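Local coordinates for protein exodeoxyribonuclease 10 (Escherichia coli, PDB 4FZX) that degrades single- and double-stranded DNA from the 3' end, a magnesium-dependent exonuclease of the DEDDh (DnaQ) family that takes part in DNA repair, at residues 46-49 with 50-53; 109-113 with 114-118; 129-132 with 133-137; 136-139 with 140-144. All coordinates share one frame; numbering follows the deposited sequence.

Interaction 1 of 4, residues 46-49 with 50-53; sequences QAMA and IHRI. With nucleotides of chain A.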
loop_
_atom_site.group_PDB
_atom_site.type_symbol
_atom_site.label_atom_id
_atom_site.label_comp_id
_atom_site.label_asym_id
_atom_site.label_seq_id
_atom_site.Cartn_x
_atom_site.Cartn_y
_atom_site.Cartn_z
ATOM N N GLN C 46 8.978 19.575 37.391
ATOM C CA GLN C 46 9.020 18.428 36.521
ATOM C C GLN C 46 10.225 18.517 35.565
ATOM O O GLN C 46 10.969 17.558 35.412
ATOM C CB GLN C 46 7.693 18.312 35.755
ATOM C CG GLN C 46 7.476 16.991 35.022
ATOM C CD GLN C 46 6.010 16.786 34.564
ATOM O OE1 GLN C 46 5.462 17.579 33.780
ATOM N NE2 GLN C 46 5.388 15.706 35.043
ATOM N N ALA C 47 10.447 19.691 34.982
ATOM C CA ALA C 47 11.617 19.923 34.125
ATOM C C ALA C 47 12.913 19.902 34.950
ATOM O O ALA C 47 13.921 19.321 34.544
ATOM C CB ALA C 47 11.477 21.281 33.374
HETATM N N MSE C 48 12.885 20.531 36.113
HETATM C CA MSE C 48 14.077 20.560 36.950
HETATM C C MSE C 48 14.498 19.158 37.428
HETATM O O MSE C 48 15.681 18.922 37.703
HETATM C CB MSE C 48 13.915 21.510 38.129
HETATM C CG MSE C 48 15.247 21.856 38.791
HETATM SE SE MSE C 48 15.072 23.056 40.315
HETATM C CE MSE C 48 13.231 22.616 40.888
ATOM N N ALA C 49 13.546 18.226 37.470
ATOM C CA ALA C 49 13.837 16.867 37.914
ATOM C C ALA C 49 14.539 16.086 36.825
ATOM O O ALA C 49 15.231 15.091 37.096
ATOM C CB ALA C 49 12.558 16.147 38.336
ATOM N N ILE C 50 14.314 16.516 35.586
ATOM C CA ILE C 50 14.945 15.913 34.430
ATOM C C ILE C 50 16.357 16.474 34.178
ATOM O O ILE C 50 17.316 15.712 34.122
ATOM C CB ILE C 50 14.054 16.063 33.162
ATOM C CG1 ILE C 50 12.739 15.292 33.345
ATOM C CG2 ILE C 50 14.796 15.578 31.936
ATOM C CD1 ILE C 50 11.658 15.624 32.310
ATOM N N HIS C 51 16.482 17.794 33.991
ATOM C CA HIS C 51 17.775 18.359 33.590
ATOM C C HIS C 51 18.632 18.824 34.766
ATOM O O HIS C 51 19.840 18.997 34.621
ATOM C CB HIS C 51 17.616 19.473 32.551
ATOM C CG HIS C 51 16.723 20.582 32.994
ATOM N ND1 HIS C 51 16.812 21.154 34.245
ATOM C CD2 HIS C 51 15.665 21.172 32.384
ATOM C CE1 HIS C 51 15.888 22.089 34.363
ATOM N NE2 HIS C 51 15.203 22.142 33.235
ATOM N N ARG C 52 18.001 18.983 35.927
ATOM C CA ARG C 52 18.688 19.308 37.173
ATOM C C ARG C 52 19.472 20.600 37.041
ATOM O O ARG C 52 20.603 20.724 37.529
ATOM C CB ARG C 52 19.591 18.164 37.618
ATOM C CG ARG C 52 18.830 16.981 38.197
ATOM C CD ARG C 52 19.767 15.840 38.491
ATOM N NE ARG C 52 19.950 14.978 37.335
ATOM C CZ ARG C 52 20.959 14.123 37.195
ATOM N NH1 ARG C 52 21.917 14.063 38.114
ATOM N NH2 ARG C 52 21.033 13.359 36.114
ATOM N N ILE C 53 18.878 21.540 36.322
ATOM C CA ILE C 53 19.364 22.889 36.290
ATOM C C ILE C 53 18.461 23.725 37.162
ATOM O O ILE C 53 17.246 23.768 36.945
ATOM C CB ILE C 53 19.367 23.447 34.841
ATOM C CG1 ILE C 53 20.272 22.572 33.957
ATOM C CG2 ILE C 53 19.815 24.920 34.839
ATOM C CD1 ILE C 53 20.045 22.705 32.459
ATOM P P DG A 17 14.433 16.349 25.801
ATOM O OP1 DG A 17 15.800 16.855 25.573
ATOM O OP2 DG A 17 14.264 14.966 26.285
ATOM O "O5'" DG A 17 13.647 17.330 26.768
ATOM C "C5'" DG A 17 13.711 18.723 26.535
ATOM C "C4'" DG A 17 13.183 19.517 27.711
ATOM O "O4'" DG A 17 11.762 19.346 27.763
ATOM C "C3'" DG A 17 13.687 19.119 29.093
ATOM O "O3'" DG A 17 14.884 19.831 29.354
ATOM C "C2'" DG A 17 12.555 19.599 30.001
ATOM C "C1'" DG A 17 11.333 19.409 29.109
ATOM N N9 DG A 17 10.655 18.155 29.342
ATOM C C8 DG A 17 10.951 16.947 28.757
ATOM N N7 DG A 17 10.169 15.991 29.152
ATOM C C5 DG A 17 9.299 16.622 30.036
ATOM C C6 DG A 17 8.226 16.083 30.766
ATOM O O6 DG A 17 7.828 14.909 30.744
ATOM N N1 DG A 17 7.605 17.049 31.561
ATOM C C2 DG A 17 7.979 18.385 31.624
ATOM N N2 DG A 17 7.269 19.183 32.453
ATOM N N3 DG A 17 9.001 18.897 30.941
ATOM C C4 DG A 17 9.600 17.950 30.178
#
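The amide N of His-51 gives a nearly straight hydrogen bond to Ala-47 O (3.0 Å, 170° at the hydrogen), the i to i+4 bond of the last helical turn. The same oxygen takes a weak bond from Ile-50 N and lies over the centre of the His-51 imidazole. That fold-back follows from a chi1 of 56°, which sets CG between the backbone N and the carbonyl carbon. The ring is then pinned at both nitrogens: ND1 accepts from Ile-53 N at 3.0 Å, and NE2 is hydrogen-bonded to Thr-9 O. Where the helix ends, Arg-52 turns to positive phi and its N bonds weakly to Met-48 O. Outward, on the DNA side, OE1 of the extended Gln-46 side chain accepts a hydrogen bond from N2 of DG17 of chain A at 2.8 Å, with a weaker one from N1. Ile-50 CD1 packs against the base at C5 (3.4 Å), and small Ala-47 lets the sugar come close, its CB 3.9 Å from C2'. At the edge of the His-51 ring, CD2 stands 3.4 Å from O3' of DG17. Helix 45-51 thus probably forms one wall of the nucleotide-binding cleft of this DEDDh exonuclease.

Interaction 2 of 4, residues 109-113 with 114-118; sequences GIKYS and NMALY. With nucleotides of chain A.
Ser-113 is the N-cap of helix 114-120, and this helix start doubles as a binding site for phosphates of the DNA strand. Among the hydrogen bonds, Ser-113 OG accepts from Ala-116 N at 3.3 Å, while Ser-113 O begins the regular helical pattern by taking Leu-117 N at 3.0 Å. Serine suits the cap because its short hydroxyl, at chi1 75°, swings back over the first turn. With an alanine in its place, Ala-116 N is likely to lose its capping acceptor and Lys-111 NZ one of its two partners.

Toward phosphate, Lys-111 NZ donates both to Ser-113 OG and to OP1 of DG15 of chain A, and the Asn-114 amide donates to OP1 of DA16 of chain A at 2.9 Å in a nearly straight bond (166°). The positive end of the helix dipole is likely to favour that phosphate.

Apolar contacts back the turn: Ile-110 and Leu-117 cross at about a right angle, their CD1 atoms 3.9 Å apart, and Leu-117 CD2 reaches Tyr-112 CB. The Tyr-112 ring meets the sugars of chain A, CE2 lying 3.4 Å from O4' of DG15 and OH 3.3 Å from O4' of DC14.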
loop_
_atom_site.group_PDB
_atom_site.type_symbol
_atom_site.label_atom_id
_atom_site.label_comp_id
_atom_site.label_asym_id
_atom_site.label_seq_id
_atom_site.Cartn_x
_atom_site.Cartn_y
_atom_site.Cartn_z
ATOM N N GLY C 109 9.114 0.143 14.055
ATOM C CA GLY C 109 8.707 -0.432 15.325
ATOM C C GLY C 109 9.759 -0.362 16.416
ATOM O O GLY C 109 9.539 -0.859 17.516
ATOM N N ILE C 110 10.878 0.302 16.140
ATOM C CA ILE C 110 11.901 0.542 17.171
ATOM C C ILE C 110 11.419 1.535 18.235
ATOM O O ILE C 110 10.606 2.423 17.953
ATOM C CB ILE C 110 13.258 1.008 16.550
ATOM C CG1 ILE C 110 14.429 0.647 17.470
ATOM C CG2 ILE C 110 13.243 2.496 16.237
ATOM C CD1 ILE C 110 15.786 0.629 16.781
ATOM N N LYS C 111 11.892 1.379 19.459
ATOM C CA LYS C 111 11.659 2.409 20.471
ATOM C C LYS C 111 12.526 3.636 20.167
ATOM O O LYS C 111 13.642 3.503 19.663
ATOM C CB LYS C 111 11.934 1.869 21.877
ATOM C CG LYS C 111 12.176 2.952 22.913
ATOM C CD LYS C 111 11.260 2.793 24.142
ATOM C CE LYS C 111 11.570 3.860 25.202
ATOM N NZ LYS C 111 11.610 5.248 24.606
ATOM N N TYR C 112 11.969 4.827 20.338
ATOM C CA TYR C 112 12.499 5.976 19.616
ATOM C C TYR C 112 12.708 7.244 20.441
ATOM O O TYR C 112 12.912 8.338 19.879
ATOM C CB TYR C 112 11.708 6.249 18.330
ATOM C CG TYR C 112 10.230 6.535 18.517
ATOM C CD1 TYR C 112 9.285 5.508 18.477
ATOM C CD2 TYR C 112 9.769 7.836 18.649
ATOM C CE1 TYR C 112 7.921 5.769 18.615
ATOM C CE2 TYR C 112 8.408 8.116 18.745
ATOM C CZ TYR C 112 7.492 7.076 18.779
ATOM O OH TYR C 112 6.139 7.365 18.874
ATOM N N SER C 113 12.782 7.089 21.763
ATOM C CA SER C 113 13.382 8.123 22.589
ATOM C C SER C 113 14.893 8.165 22.369
ATOM O O SER C 113 15.484 7.182 21.932
ATOM C CB SER C 113 13.062 7.913 24.068
ATOM O OG SER C 113 13.824 6.855 24.598
ATOM N N ASN C 114 15.508 9.300 22.685
ATOM C CA ASN C 114 16.933 9.505 22.414
ATOM C C ASN C 114 17.812 8.441 23.084
ATOM O O ASN C 114 18.648 7.817 22.423
ATOM C CB ASN C 114 17.374 10.929 22.820
ATOM C CG ASN C 114 18.676 11.380 22.131
ATOM O OD1 ASN C 114 18.947 11.036 20.988
ATOM N ND2 ASN C 114 19.438 12.217 22.816
HETATM N N MSE C 115 17.606 8.217 24.385
HETATM C CA MSE C 115 18.445 7.265 25.117
HETATM C C MSE C 115 18.097 5.809 24.828
HETATM O O MSE C 115 18.985 4.950 24.790
HETATM C CB MSE C 115 18.432 7.519 26.622
HETATM C CG MSE C 115 19.472 6.655 27.396
HETATM SE SE MSE C 115 21.341 6.967 26.804
HETATM C CE MSE C 115 22.252 5.554 27.821
ATOM N N ALA C 116 16.820 5.526 24.587
ATOM C CA ALA C 116 16.438 4.176 24.185
ATOM C C ALA C 116 17.134 3.760 22.879
ATOM O O ALA C 116 17.617 2.642 22.762
ATOM C CB ALA C 116 14.947 4.063 24.056
ATOM N N LEU C 117 17.188 4.672 21.912
ATOM C CA LEU C 117 17.875 4.418 20.654
ATOM C C LEU C 117 19.359 4.186 20.923
ATOM O O LEU C 117 19.937 3.209 20.468
ATOM C CB LEU C 117 17.722 5.622 19.719
ATOM C CG LEU C 117 16.768 5.650 18.522
ATOM C CD1 LEU C 117 16.204 4.285 18.108
ATOM C CD2 LEU C 117 15.676 6.689 18.704
ATOM N N TYR C 118 19.980 5.110 21.644
ATOM C CA TYR C 118 21.397 4.976 21.989
ATOM C C TYR C 118 21.687 3.616 22.636
ATOM O O TYR C 118 22.685 2.964 22.304
ATOM C CB TYR C 118 21.833 6.088 22.933
ATOM C CG TYR C 118 23.318 6.115 23.186
ATOM C CD1 TYR C 118 23.865 5.499 24.309
ATOM C CD2 TYR C 118 24.179 6.794 22.322
ATOM C CE1 TYR C 118 25.226 5.543 24.562
ATOM C CE2 TYR C 118 25.551 6.831 22.558
ATOM C CZ TYR C 118 26.068 6.198 23.679
ATOM O OH TYR C 118 27.427 6.229 23.918
ATOM P P DG A 15 8.066 7.318 24.166
ATOM O OP1 DG A 15 9.133 6.307 24.183
ATOM O OP2 DG A 15 7.387 7.668 25.432
ATOM O "O5'" DG A 15 8.668 8.656 23.531
ATOM C "C5'" DG A 15 9.435 8.586 22.336
ATOM C "C4'" DG A 15 9.644 9.974 21.764
ATOM O "O4'" DG A 15 8.400 10.501 21.231
ATOM C "C3'" DG A 15 10.131 11.009 22.766
ATOM O "O3'" DG A 15 11.541 11.004 22.743
ATOM C "C2'" DG A 15 9.585 12.312 22.200
ATOM C "C1'" DG A 15 8.297 11.883 21.505
ATOM N N9 DG A 15 7.127 12.039 22.352
ATOM C C8 DG A 15 6.831 11.301 23.468
ATOM N N7 DG A 15 5.689 11.636 24.011
ATOM C C5 DG A 15 5.201 12.645 23.192
ATOM C C6 DG A 15 4.009 13.388 23.306
ATOM O O6 DG A 15 3.126 13.260 24.171
ATOM N N1 DG A 15 3.885 14.338 22.286
ATOM C C2 DG A 15 4.823 14.523 21.275
ATOM N N2 DG A 15 4.564 15.507 20.385
ATOM N N3 DG A 15 5.961 13.823 21.179
ATOM C C4 DG A 15 6.071 12.907 22.166
ATOM P P DA A 16 12.346 11.669 23.931
ATOM O OP1 DA A 16 13.761 11.487 23.551
ATOM O OP2 DA A 16 11.788 11.183 25.225
ATOM O "O5'" DA A 16 12.006 13.232 23.790
ATOM C "C5'" DA A 16 12.459 13.977 22.678
ATOM C "C4'" DA A 16 12.111 15.452 22.857
ATOM O "O4'" DA A 16 10.698 15.639 22.556
ATOM C "C3'" DA A 16 12.297 15.989 24.282
ATOM O "O3'" DA A 16 13.628 16.537 24.447
ATOM C "C2'" DA A 16 11.210 17.065 24.380
ATOM C "C1'" DA A 16 10.107 16.496 23.496
ATOM N N9 DA A 16 9.138 15.755 24.268
ATOM C C8 DA A 16 9.374 14.760 25.159
ATOM N N7 DA A 16 8.299 14.346 25.778
ATOM C C5 DA A 16 7.297 15.121 25.243
ATOM C C6 DA A 16 5.923 15.178 25.505
ATOM N N6 DA A 16 5.307 14.383 26.384
ATOM N N1 DA A 16 5.212 16.098 24.835
ATOM C C2 DA A 16 5.847 16.902 23.963
ATOM N N3 DA A 16 7.143 16.951 23.641
ATOM C C4 DA A 16 7.804 16.012 24.329
ATOM P P DC A 14 3.070 4.094 24.476
ATOM O OP1 DC A 14 3.744 2.779 24.580
ATOM O OP2 DC A 14 2.455 4.737 25.659
ATOM O "O5'" DC A 14 4.086 5.158 23.823
ATOM C "C5'" DC A 14 4.244 5.202 22.417
ATOM C "C4'" DC A 14 4.941 6.474 21.971
ATOM O "O4'" DC A 14 3.983 7.365 21.361
ATOM C "C3'" DC A 14 5.649 7.281 23.049
ATOM O "O3'" DC A 14 7.003 6.825 23.084
ATOM C "C2'" DC A 14 5.589 8.698 22.495
ATOM C "C1'" DC A 14 4.404 8.693 21.533
ATOM N N1 DC A 14 3.239 9.445 22.034
ATOM C C2 DC A 14 2.849 10.600 21.367
ATOM O O2 DC A 14 3.497 10.962 20.379
ATOM N N3 DC A 14 1.772 11.281 21.818
ATOM C C4 DC A 14 1.087 10.818 22.867
ATOM N N4 DC A 14 0.017 11.526 23.266
ATOM C C5 DC A 14 1.484 9.635 23.567
ATOM C C6 DC A 14 2.556 8.986 23.118
#

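Interaction 3 of 4, residues 129-132 with 133-137; sequences PGLH and HHRAL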
loop_
_atom_site.group_PDB
_atom_site.type_symbol
_atom_site.label_atom_id
_atom_site.label_comp_id
_atom_site.label_asym_id
_atom_site.label_seq_id
_atom_site.Cartn_x
_atom_site.Cartn_y
_atom_site.Cartn_z
ATOM N N PRO C 129 33.264 15.730 29.865
ATOM C CA PRO C 129 33.305 15.463 31.304
ATOM C C PRO C 129 32.426 16.442 32.075
ATOM O O PRO C 129 32.138 17.539 31.583
ATOM C CB PRO C 129 34.774 15.698 31.653
ATOM C CG PRO C 129 35.226 16.753 30.671
ATOM C CD PRO C 129 34.351 16.626 29.428
ATOM N N GLY C 130 32.009 16.053 33.273
ATOM C CA GLY C 130 31.278 16.964 34.150
ATOM C C GLY C 130 29.835 17.228 33.730
ATOM O O GLY C 130 29.276 18.279 34.041
ATOM N N LEU C 131 29.228 16.275 33.030
ATOM C CA LEU C 131 27.838 16.415 32.614
ATOM C C LEU C 131 27.067 15.116 32.840
ATOM O O LEU C 131 27.609 14.146 33.373
ATOM C CB LEU C 131 27.746 16.862 31.145
ATOM C CG LEU C 131 28.342 18.233 30.795
ATOM C CD1 LEU C 131 28.326 18.516 29.279
ATOM C CD2 LEU C 131 27.630 19.340 31.548
ATOM N N HIS C 132 25.787 15.119 32.506
ATOM C CA HIS C 132 24.992 13.913 32.588
ATOM C C HIS C 132 23.883 13.979 31.553
ATOM O O HIS C 132 23.677 15.011 30.923
ATOM C CB HIS C 132 24.397 13.727 34.003
ATOM C CG HIS C 132 23.659 14.928 34.517
ATOM N ND1 HIS C 132 22.409 15.292 34.057
ATOM C CD2 HIS C 132 24.006 15.864 35.431
ATOM C CE1 HIS C 132 22.030 16.410 34.649
ATOM N NE2 HIS C 132 22.986 16.786 35.477
ATOM N N HIS C 133 23.233 12.839 31.335
ATOM C CA HIS C 133 22.053 12.736 30.503
ATOM C C HIS C 133 21.067 13.861 30.830
ATOM O O HIS C 133 20.824 14.182 32.001
ATOM C CB HIS C 133 21.419 11.345 30.694
ATOM C CG HIS C 133 20.246 11.071 29.800
ATOM N ND1 HIS C 133 20.074 11.682 28.573
ATOM C CD2 HIS C 133 19.208 10.208 29.940
ATOM C CE1 HIS C 133 18.970 11.223 28.008
ATOM N NE2 HIS C 133 18.444 10.304 28.802
ATOM N N HIS C 134 20.617 14.551 29.789
ATOM C CA HIS C 134 19.686 15.674 29.941
ATOM C C HIS C 134 20.385 16.990 30.274
ATOM O O HIS C 134 19.731 17.989 30.565
ATOM C CB HIS C 134 18.616 15.369 30.987
ATOM C CG HIS C 134 17.873 14.099 30.735
ATOM N ND1 HIS C 134 17.033 13.932 29.656
ATOM C CD2 HIS C 134 17.831 12.938 31.429
ATOM C CE1 HIS C 134 16.503 12.722 29.697
ATOM N NE2 HIS C 134 16.965 12.101 30.768
ATOM N N ARG C 135 21.707 17.013 30.161
ATOM C CA ARG C 135 22.399 18.277 29.973
ATOM C C ARG C 135 22.695 18.433 28.497
ATOM O O ARG C 135 23.075 17.476 27.833
ATOM C CB ARG C 135 23.669 18.358 30.818
ATOM C CG ARG C 135 23.405 18.389 32.352
ATOM C CD ARG C 135 22.706 19.691 32.815
ATOM N NE ARG C 135 23.481 20.881 32.457
ATOM C CZ ARG C 135 24.492 21.375 33.169
ATOM N NH1 ARG C 135 24.817 20.840 34.344
ATOM N NH2 ARG C 135 25.152 22.435 32.726
ATOM N N ALA C 136 22.449 19.629 27.970
ATOM C CA ALA C 136 22.350 19.811 26.536
ATOM C C ALA C 136 23.536 19.248 25.758
ATOM O O ALA C 136 23.330 18.518 24.793
ATOM C CB ALA C 136 22.124 21.281 26.194
ATOM N N LEU C 137 24.769 19.585 26.164
ATOM C CA LEU C 137 25.950 19.143 25.414
ATOM C C LEU C 137 26.103 17.635 25.457
ATOM O O LEU C 137 26.496 17.010 24.473
ATOM C CB LEU C 137 27.239 19.821 25.918
ATOM C CG LEU C 137 28.456 19.599 25.013
ATOM C CD1 LEU C 137 28.219 20.195 23.611
ATOM C CD2 LEU C 137 29.754 20.133 25.614
HETATM O O HOH W 1 23.039 19.448 36.442
#
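His-132 and Arg-135 fold against each other. A chi1 of 52° sets CG of His-132 between its own backbone N and carbonyl carbon, and this turns ND1 onto His-133 O, a 2.8 Å bond that is straight at the hydrogen (169°). The oxygen lies in the ring plane, although the ring nitrogen stands above the carbonyl plane. Over one face of the imidazole, offset toward the rim, comes Arg-135 CG, a CH-pi contact 3.6 Å from the ring centroid. The backbone here is a type II beta turn from His-132 to Arg-135, closed by Arg-135 N to His-132 O at 2.9 Å, and it leads into helix 136-154 with Arg-135 at the N-cap position. Arginine serves because its chain, bent at chi2 and chi3, can lie against the ring and still send NH2 into a salt bridge with Glu-18. Leu-131 CD2 sits over the centre of the guanidinium, 4.1 Å from CZ, and its CD1 packs 3.8 Å from Leu-137 CB. A water joins His-132 NE2 to Arg-135 NH1. Were His-132 an alanine, Arg-135 CG would probably lose its ring partner, His-133 O this donor and the water its histidine partner.

Interaction 4 of 4, residues 136-139 with 140-144; sequences ALYD and CYITA. With NA (sodium ion), chain G.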
loop_
_atom_site.group_PDB
_atom_site.type_symbol
_atom_site.label_atom_id
_atom_site.label_comp_id
_atom_site.label_asym_id
_atom_site.label_seq_id
_atom_site.Cartn_x
_atom_site.Cartn_y
_atom_site.Cartn_z
ATOM N N ALA C 136 22.449 19.629 27.970
ATOM C CA ALA C 136 22.350 19.811 26.536
ATOM C C ALA C 136 23.536 19.248 25.758
ATOM O O ALA C 136 23.330 18.518 24.793
ATOM C CB ALA C 136 22.124 21.281 26.194
ATOM N N LEU C 137 24.769 19.585 26.164
ATOM C CA LEU C 137 25.950 19.143 25.414
ATOM C C LEU C 137 26.103 17.635 25.457
ATOM O O LEU C 137 26.496 17.010 24.473
ATOM C CB LEU C 137 27.239 19.821 25.918
ATOM C CG LEU C 137 28.456 19.599 25.013
ATOM C CD1 LEU C 137 28.219 20.195 23.611
ATOM C CD2 LEU C 137 29.754 20.133 25.614
ATOM N N TYR C 138 25.753 17.041 26.591
ATOM C CA TYR C 138 25.789 15.594 26.728
ATOM C C TYR C 138 24.856 14.935 25.715
ATOM O O TYR C 138 25.277 14.055 24.945
ATOM C CB TYR C 138 25.415 15.207 28.158
ATOM C CG TYR C 138 25.633 13.759 28.483
ATOM C CD1 TYR C 138 24.778 12.780 27.986
ATOM C CD2 TYR C 138 26.684 13.365 29.309
ATOM C CE1 TYR C 138 24.965 11.448 28.297
ATOM C CE2 TYR C 138 26.883 12.024 29.622
ATOM C CZ TYR C 138 26.014 11.077 29.119
ATOM O OH TYR C 138 26.218 9.744 29.405
ATOM N N ASP C 139 23.612 15.413 25.651
ATOM C CA ASP C 139 22.636 14.841 24.736
ATOM C C ASP C 139 22.974 15.093 23.264
ATOM O O ASP C 139 22.574 14.312 22.388
ATOM C CB ASP C 139 21.240 15.363 25.035
ATOM C CG ASP C 139 20.640 14.769 26.316
ATOM O OD1 ASP C 139 21.357 14.066 27.067
ATOM O OD2 ASP C 139 19.449 15.046 26.589
ATOM N N CYS C 140 23.685 16.187 22.985
ATOM C CA CYS C 140 24.181 16.461 21.632
ATOM C C CYS C 140 25.106 15.363 21.152
ATOM O O CYS C 140 25.057 14.973 20.000
ATOM C CB CYS C 140 24.912 17.818 21.570
ATOM S SG CYS C 140 23.811 19.246 21.453
ATOM N N TYR C 141 25.971 14.887 22.042
ATOM C CA TYR C 141 26.885 13.789 21.721
ATOM C C TYR C 141 26.157 12.476 21.476
ATOM O O TYR C 141 26.542 11.695 20.600
ATOM C CB TYR C 141 27.939 13.625 22.820
ATOM C CG TYR C 141 29.106 14.557 22.633
ATOM C CD1 TYR C 141 30.145 14.225 21.771
ATOM C CD2 TYR C 141 29.101 15.829 23.199
ATOM C CE1 TYR C 141 31.201 15.089 21.547
ATOM C CE2 TYR C 141 30.145 16.718 22.961
ATOM C CZ TYR C 141 31.201 16.327 22.142
ATOM O OH TYR C 141 32.248 17.188 21.900
ATOM N N ILE C 142 25.079 12.258 22.222
ATOM C CA ILE C 142 24.241 11.078 22.035
ATOM C C ILE C 142 23.564 11.137 20.665
ATOM O O ILE C 142 23.635 10.197 19.884
ATOM C CB ILE C 142 23.140 10.991 23.126
ATOM C CG1 ILE C 142 23.761 10.897 24.526
ATOM C CG2 ILE C 142 22.213 9.818 22.850
ATOM C CD1 ILE C 142 24.815 9.821 24.676
ATOM N N THR C 143 22.966 12.281 20.362
ATOM C CA THR C 143 22.201 12.435 19.137
ATOM C C THR C 143 23.125 12.424 17.924
ATOM O O THR C 143 22.844 11.748 16.940
ATOM C CB THR C 143 21.356 13.707 19.182
ATOM O OG1 THR C 143 20.518 13.658 20.342
ATOM C CG2 THR C 143 20.480 13.857 17.924
ATOM N N ALA C 144 24.290 13.050 18.058
ATOM C CA ALA C 144 25.291 13.017 16.996
ATOM C C ALA C 144 25.736 11.584 16.725
ATOM O O ALA C 144 25.779 11.148 15.568
ATOM C CB ALA C 144 26.495 13.897 17.354
HETATM NA NA NA G . 18.046 16.707 26.127
HETATM O O HOH W 2 16.733 16.078 28.281
#
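Leu-137 and Tyr-141 lie side by side and point the same way, one helical turn apart. The leucine meets the phenol at its edge, with CG in the ring plane and 3.9 Å from CE2. Leu-137 O also faces this edge, 3.1 Å from CD2, while accepting Tyr-141 N. A flat ring can stand on edge here beside a branched chain, and it touches strands 16-25 and 28-36. One residue on, Tyr-138 and Ile-142 meet obliquely, CE1 4.0 Å from CD1. The tyrosine reaches forward because its CG is anti to the backbone N (chi1 -171°).

Both pairs are i to i+4 neighbours on helix 136-154, which packs on the central sheet of the RNase H-like fold and brings the last acidic residue of the DEDDh set to the metal site. That residue is Asp-139. With CG beside its backbone N (chi1 -73°), the carboxylate turns away from the following turn, and OD2 binds the sodium ion at 2.2 Å, a site completed by Asp-6, Glu-8, a DNA phosphate and water. OD1 takes hydrogen bonds from His-134 N and His-133 ND1, which hold the carboxylate in its rotation.

Asp-139 O has two donors from Thr-143, reaching it from opposite faces of the carbonyl plane: N at 2.9 Å and OG1 at 3.0 Å. Threonine suits this buried position: its hydroxyl folds back onto the helix and bonds weakly with Asn-114 ND2, while the side chain also touches Ile-4.

How the interactions relate
All four contacts are local, yet they frame one DNA-binding cleft. Interaction 4 is buried at the heart of the fold, interaction 3 is a surface turn, and interactions 1 and 2 are partly buried, both meeting the strand. Interactions 3 and 4 share helix 136-154, the turn holding the metal-binding aspartate of the helix. Interaction 1 abuts the turn of interaction 3, where His-51 and Arg-52 pack on His-132 and His-134, whereas interaction 2 leans on helix 136-154 through Asn-114 and Tyr-118. Their chemistry follows their place: base contacts at 46-53, phosphate binding at 109-118, imidazole and guanidinium packing at 129-137, and metal ligation with apolar pairs at 136-144.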